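Local coordinates for MobB protein homolog (Geobacillus stearothermophilus, PDB 1XJC) that is of unknown function but probably binds a nucleotide and may take part in molybdopterin guanine dinucleotide synthesis, at residues A26-R30 with E31-V35; W160-N163 with E164-R168. One frame throughout, in Å; residues are numbered along the deposited sequence.

Contact 1: residues A26-R30 with E31-V35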
loop_
_atom_site.group_PDB
_atom_site.type_symbol
_atom_site.label_atom_id
_atom_site.label_comp_id
_atom_site.label_asym_id
_atom_site.label_seq_id
_atom_site.Cartn_x
_atom_site.Cartn_y
_atom_site.Cartn_z
ATOM N N ALA A 26 -7.071 8.742 -2.505
ATOM C CA ALA A 26 -7.824 9.971 -2.786
ATOM C C ALA A 26 -6.928 11.168 -3.146
ATOM O O ALA A 26 -7.235 11.926 -4.075
ATOM C CB ALA A 26 -8.738 10.342 -1.561
ATOM N N ALA A 27 -5.823 11.341 -2.423
ATOM C CA ALA A 27 -4.922 12.456 -2.707
ATOM C C ALA A 27 -4.301 12.226 -4.078
ATOM O O ALA A 27 -4.192 13.156 -4.879
ATOM C CB ALA A 27 -3.820 12.553 -1.637
ATOM N N ALA A 28 -3.895 10.984 -4.354
ATOM C CA ALA A 28 -3.285 10.688 -5.658
ATOM C C ALA A 28 -4.302 10.969 -6.774
ATOM O O ALA A 28 -3.962 11.571 -7.790
ATOM C CB ALA A 28 -2.824 9.215 -5.719
ATOM N N VAL A 29 -5.548 10.527 -6.583
ATOM C CA VAL A 29 -6.588 10.761 -7.595
ATOM C C VAL A 29 -6.809 12.258 -7.813
ATOM O O VAL A 29 -6.877 12.727 -8.957
ATOM C CB VAL A 29 -7.949 10.074 -7.207
ATOM C CG1 VAL A 29 -9.041 10.494 -8.179
ATOM C CG2 VAL A 29 -7.800 8.549 -7.242
ATOM N N ARG A 30 -6.912 13.017 -6.727
ATOM C CA ARG A 30 -7.107 14.468 -6.837
ATOM C C ARG A 30 -5.999 15.137 -7.638
ATOM O O ARG A 30 -6.247 16.103 -8.341
ATOM C CB ARG A 30 -7.144 15.142 -5.463
ATOM C CG ARG A 30 -8.343 14.831 -4.631
ATOM C CD ARG A 30 -8.373 15.750 -3.419
ATOM N NE ARG A 30 -9.034 15.105 -2.290
ATOM C CZ ARG A 30 -8.407 14.384 -1.363
ATOM N NH1 ARG A 30 -7.091 14.209 -1.411
ATOM N NH2 ARG A 30 -9.107 13.829 -0.386
ATOM N N GLU A 31 -4.771 14.647 -7.500
ATOM C CA GLU A 31 -3.641 15.206 -8.239
ATOM C C GLU A 31 -3.728 14.779 -9.692
ATOM O O GLU A 31 -2.883 15.159 -10.496
ATOM C CB GLU A 31 -2.305 14.715 -7.665
ATOM C CG GLU A 31 -1.907 15.360 -6.361
ATOM C CD GLU A 31 -1.788 16.861 -6.493
ATOM O OE1 GLU A 31 -0.889 17.326 -7.232
ATOM O OE2 GLU A 31 -2.605 17.569 -5.868
ATOM N N GLY A 32 -4.741 13.973 -10.018
ATOM C CA GLY A 32 -4.895 13.501 -11.381
ATOM C C GLY A 32 -4.007 12.320 -11.762
ATOM O O GLY A 32 -3.871 12.008 -12.945
ATOM N N TRP A 33 -3.407 11.652 -10.782
ATOM C CA TRP A 33 -2.548 10.506 -11.082
ATOM C C TRP A 33 -3.354 9.265 -11.501
ATOM O O TRP A 33 -4.538 9.126 -11.159
ATOM C CB TRP A 33 -1.690 10.148 -9.865
ATOM C CG TRP A 33 -0.658 11.189 -9.489
ATOM C CD1 TRP A 33 -0.402 12.374 -10.132
ATOM C CD2 TRP A 33 0.256 11.124 -8.389
ATOM N NE1 TRP A 33 0.618 13.049 -9.495
ATOM C CE2 TRP A 33 1.038 12.305 -8.421
ATOM C CE3 TRP A 33 0.494 10.182 -7.374
ATOM C CZ2 TRP A 33 2.041 12.570 -7.475
ATOM C CZ3 TRP A 33 1.493 10.448 -6.430
ATOM C CH2 TRP A 33 2.252 11.636 -6.493
ATOM N N ARG A 34 -2.699 8.380 -12.254
ATOM C CA ARG A 34 -3.292 7.117 -12.694
ATOM C C ARG A 34 -2.841 6.155 -11.593
ATOM O O ARG A 34 -1.646 5.833 -11.484
ATOM C CB ARG A 34 -2.736 6.719 -14.070
ATOM C CG ARG A 34 -3.191 7.659 -15.221
ATOM C CD ARG A 34 -2.578 7.240 -16.576
ATOM N NE ARG A 34 -2.950 5.870 -16.941
ATOM C CZ ARG A 34 -4.176 5.495 -17.303
ATOM N NH1 ARG A 34 -5.155 6.392 -17.358
ATOM N NH2 ARG A 34 -4.431 4.226 -17.601
ATOM N N VAL A 35 -3.795 5.711 -10.774
ATOM C CA VAL A 35 -3.490 4.850 -9.629
ATOM C C VAL A 35 -4.003 3.422 -9.727
ATOM O O VAL A 35 -5.069 3.172 -10.305
ATOM C CB VAL A 35 -4.096 5.449 -8.324
ATOM C CG1 VAL A 35 -3.766 4.552 -7.106
ATOM C CG2 VAL A 35 -3.569 6.865 -8.115
HETATM O O HOH W 1 -3.935 15.782 -3.461
#

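Contact 2: residues W160-N163 with E164-R168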
loop_
_atom_site.group_PDB
_atom_site.type_symbol
_atom_site.label_atom_id
_atom_site.label_comp_id
_atom_site.label_asym_id
_atom_site.label_seq_id
_atom_site.Cartn_x
_atom_site.Cartn_y
_atom_site.Cartn_z
ATOM N N TRP A 160 3.391 14.313 3.037
ATOM C CA TRP A 160 4.754 13.775 3.139
ATOM C C TRP A 160 4.937 12.585 2.175
ATOM O O TRP A 160 5.940 12.490 1.424
ATOM C CB TRP A 160 5.037 13.319 4.567
ATOM C CG TRP A 160 6.454 12.881 4.780
ATOM C CD1 TRP A 160 7.524 13.677 5.086
ATOM C CD2 TRP A 160 6.967 11.552 4.654
ATOM N NE1 TRP A 160 8.672 12.924 5.155
ATOM C CE2 TRP A 160 8.358 11.616 4.892
ATOM C CE3 TRP A 160 6.386 10.312 4.362
ATOM C CZ2 TRP A 160 9.178 10.487 4.844
ATOM C CZ3 TRP A 160 7.200 9.189 4.315
ATOM C CH2 TRP A 160 8.584 9.286 4.556
ATOM N N LEU A 161 3.974 11.672 2.199
ATOM C CA LEU A 161 4.043 10.493 1.332
ATOM C C LEU A 161 3.975 10.887 -0.141
ATOM O O LEU A 161 4.751 10.377 -0.949
ATOM C CB LEU A 161 2.919 9.506 1.669
ATOM C CG LEU A 161 3.071 8.790 3.008
ATOM C CD1 LEU A 161 1.806 8.012 3.354
ATOM C CD2 LEU A 161 4.271 7.859 2.927
HETATM N N MSE A 162 3.063 11.792 -0.492
HETATM C CA MSE A 162 2.941 12.224 -1.881
HETATM C C MSE A 162 4.295 12.792 -2.357
HETATM O O MSE A 162 4.748 12.525 -3.483
HETATM C CB MSE A 162 1.830 13.273 -2.009
HETATM C CG MSE A 162 0.426 12.699 -1.769
HETATM SE SE MSE A 162 -0.083 11.421 -3.168
HETATM C CE MSE A 162 -0.681 12.709 -4.502
ATOM N N ASN A 163 4.953 13.545 -1.487
ATOM C CA ASN A 163 6.245 14.111 -1.843
ATOM C C ASN A 163 7.264 12.984 -2.036
ATOM O O ASN A 163 8.086 13.046 -2.957
ATOM C CB ASN A 163 6.742 15.086 -0.769
ATOM C CG ASN A 163 8.095 15.694 -1.121
ATOM O OD1 ASN A 163 8.233 16.393 -2.131
ATOM N ND2 ASN A 163 9.103 15.419 -0.298
ATOM N N GLU A 164 7.205 11.959 -1.184
ATOM C CA GLU A 164 8.133 10.833 -1.301
ATOM C C GLU A 164 7.943 10.133 -2.644
ATOM O O GLU A 164 8.923 9.741 -3.291
ATOM C CB GLU A 164 7.951 9.824 -0.157
ATOM C CG GLU A 164 8.497 10.292 1.178
ATOM C CD GLU A 164 9.965 10.712 1.096
ATOM O OE1 GLU A 164 10.820 9.845 0.830
ATOM O OE2 GLU A 164 10.261 11.910 1.292
ATOM N N VAL A 165 6.688 9.968 -3.061
ATOM C CA VAL A 165 6.407 9.343 -4.344
ATOM C C VAL A 165 6.930 10.238 -5.486
ATOM O O VAL A 165 7.578 9.754 -6.411
ATOM C CB VAL A 165 4.886 9.139 -4.570
ATOM C CG1 VAL A 165 4.649 8.597 -5.983
ATOM C CG2 VAL A 165 4.305 8.193 -3.506
ATOM N N ARG A 166 6.637 11.535 -5.423
ATOM C CA ARG A 166 7.071 12.464 -6.470
ATOM C C ARG A 166 8.579 12.542 -6.643
ATOM O O ARG A 166 9.087 12.547 -7.763
ATOM C CB ARG A 166 6.526 13.869 -6.213
ATOM C CG ARG A 166 5.190 14.136 -6.873
ATOM C CD ARG A 166 4.826 15.606 -6.777
ATOM N NE ARG A 166 4.801 16.025 -5.384
ATOM C CZ ARG A 166 3.704 16.104 -4.640
ATOM N NH1 ARG A 166 2.516 15.804 -5.155
ATOM N NH2 ARG A 166 3.805 16.462 -3.369
ATOM N N THR A 167 9.302 12.616 -5.534
ATOM C CA THR A 167 10.755 12.678 -5.599
ATOM C C THR A 167 11.257 11.264 -5.927
ATOM O O THR A 167 12.381 10.883 -5.589
ATOM C CB THR A 167 11.333 13.182 -4.262
ATOM O OG1 THR A 167 10.936 12.304 -3.205
ATOM C CG2 THR A 167 10.807 14.578 -3.958
ATOM N N ARG A 168 10.379 10.518 -6.600
ATOM C CA ARG A 168 10.575 9.135 -7.059
ATOM C C ARG A 168 11.894 8.513 -6.656
ATOM O O ARG A 168 11.849 7.547 -5.862
ATOM C CB ARG A 168 10.443 9.075 -8.589
ATOM C CG ARG A 168 9.373 10.020 -9.166
ATOM C CD ARG A 168 7.971 9.387 -9.280
ATOM N NE ARG A 168 6.944 10.399 -9.585
ATOM C CZ ARG A 168 5.702 10.130 -10.006
ATOM N NH1 ARG A 168 5.309 8.867 -10.184
ATOM N NH2 ARG A 168 4.848 11.125 -10.246
HETATM O O HOH W 2 8.560 13.868 1.665
HETATM O O HOH W 3 6.634 17.305 -3.911
#

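Contact 1: residues A26-R30 with E31-V35
The indole of W33 meets helix 17-30 through its CE3, which lies 3.8 Å from A28 CB. Over one face of the same ring sits E31 CB, 3.8 Å above the plane and displaced toward the rim. The torsion of W33 (chi1 -67°) sets CG beside its own backbone N, so that the indole hangs next to the final helical turn; M162 and R166 of helix 154-166 pack on it as well, and R168 makes a cation-pi contact with it. The methyl of A28 is shared by a second apolar partner: V35 CG2, on the branch anti to the carbonyl carbon, approaches A28 CB to 3.4 Å, tighter than ordinary van der Waals contact. One small side chain therefore receives both the aromatic and the first residue of strand 35-39.

The backbone supplies the polar half of the contact. E31 N continues the helical pattern by bonding to A27 O at 3.1 Å, and it reaches A28 O only weakly. W33 N donates to A28 O at 3.0 Å, while G32 N donates to V29 O at 2.7 Å from above the carbonyl plane, 58° out of it. The positive phi of G32 (81°) turns the chain so that W33 N can reach back to A28 O; together with the G32 N to V29 O bond this closes the last turn. A CB on G32 would press on the carbonyl O of E31. E31 bends at chi2, and a water donates both to A27 O and, at 3.3 Å, to E31 OE2, bridging the carboxylate to the helix end. Bonds from W33 to A28 and from G32 to V29 around a positive-phi glycine define a Schellman motif, here ending the helix that follows the probable P-loop and turning the chain into parallel strand 35-39.

Contact 2: residues W160-N163 with E164-R168
N163 O is gripped twice by T167, at 2.9 Å from its backbone N and at 3.0 Å from its OG1, which donates. The hydroxyl lies between T167's own N and carbonyl carbon (chi1 59°), where it can double the last backbone bond of alpha-helix 154-166. Upstream, i to i+4 bonds join E164 to W160, V165 to L161 and R166 to M162. On the flank, the CG of E164 lies over the face of W160 in a CH-pi contact, 3.5 Å from the centroid of the six-membered ring and 11° off its normal, and the carboxylate plane is only 16° from that of the indole. A water donates to E164 OE2 at 2.6 Å and to W160 O, and accepts from N163 ND2. A serine in place of W160 would probably leave the E164 chain without its flat backing and freer to turn, with F149 also losing a ring partner. Farther on, R166 folds back at chi3, which brings M162 O over the centre of its guanidinium, 3.8 Å above the plane; at the edge of that group, in plane, a second water accepts from R166 NE at 2.7 Å and donates to N163 OD1 at 2.6 Å.

Overall arrangement
Along the chain the contacts come in series: contact 1 closes helix 17-30 ahead of strand 35-39, and contact 2 finishes helix 154-166, the last helix. Their centres are 13 Å apart, yet the two helix ends touch. The CE of selenomethionine M162 lies 3.5 Å from E31 CG and equally close to A28 CA, and R166 CG packs 3.6 Å from W33 CZ2. Earlier on helix 17-30, W24 meets L161, M162 and V165, while E164 and V165 rest on W7 of strand 6-10. The C-terminal helix is thereby packed against both the central sheet and the helix that leaves the probable P-loop, joining the chain's end to the probable nucleotide-binding part of the fold near its beginning.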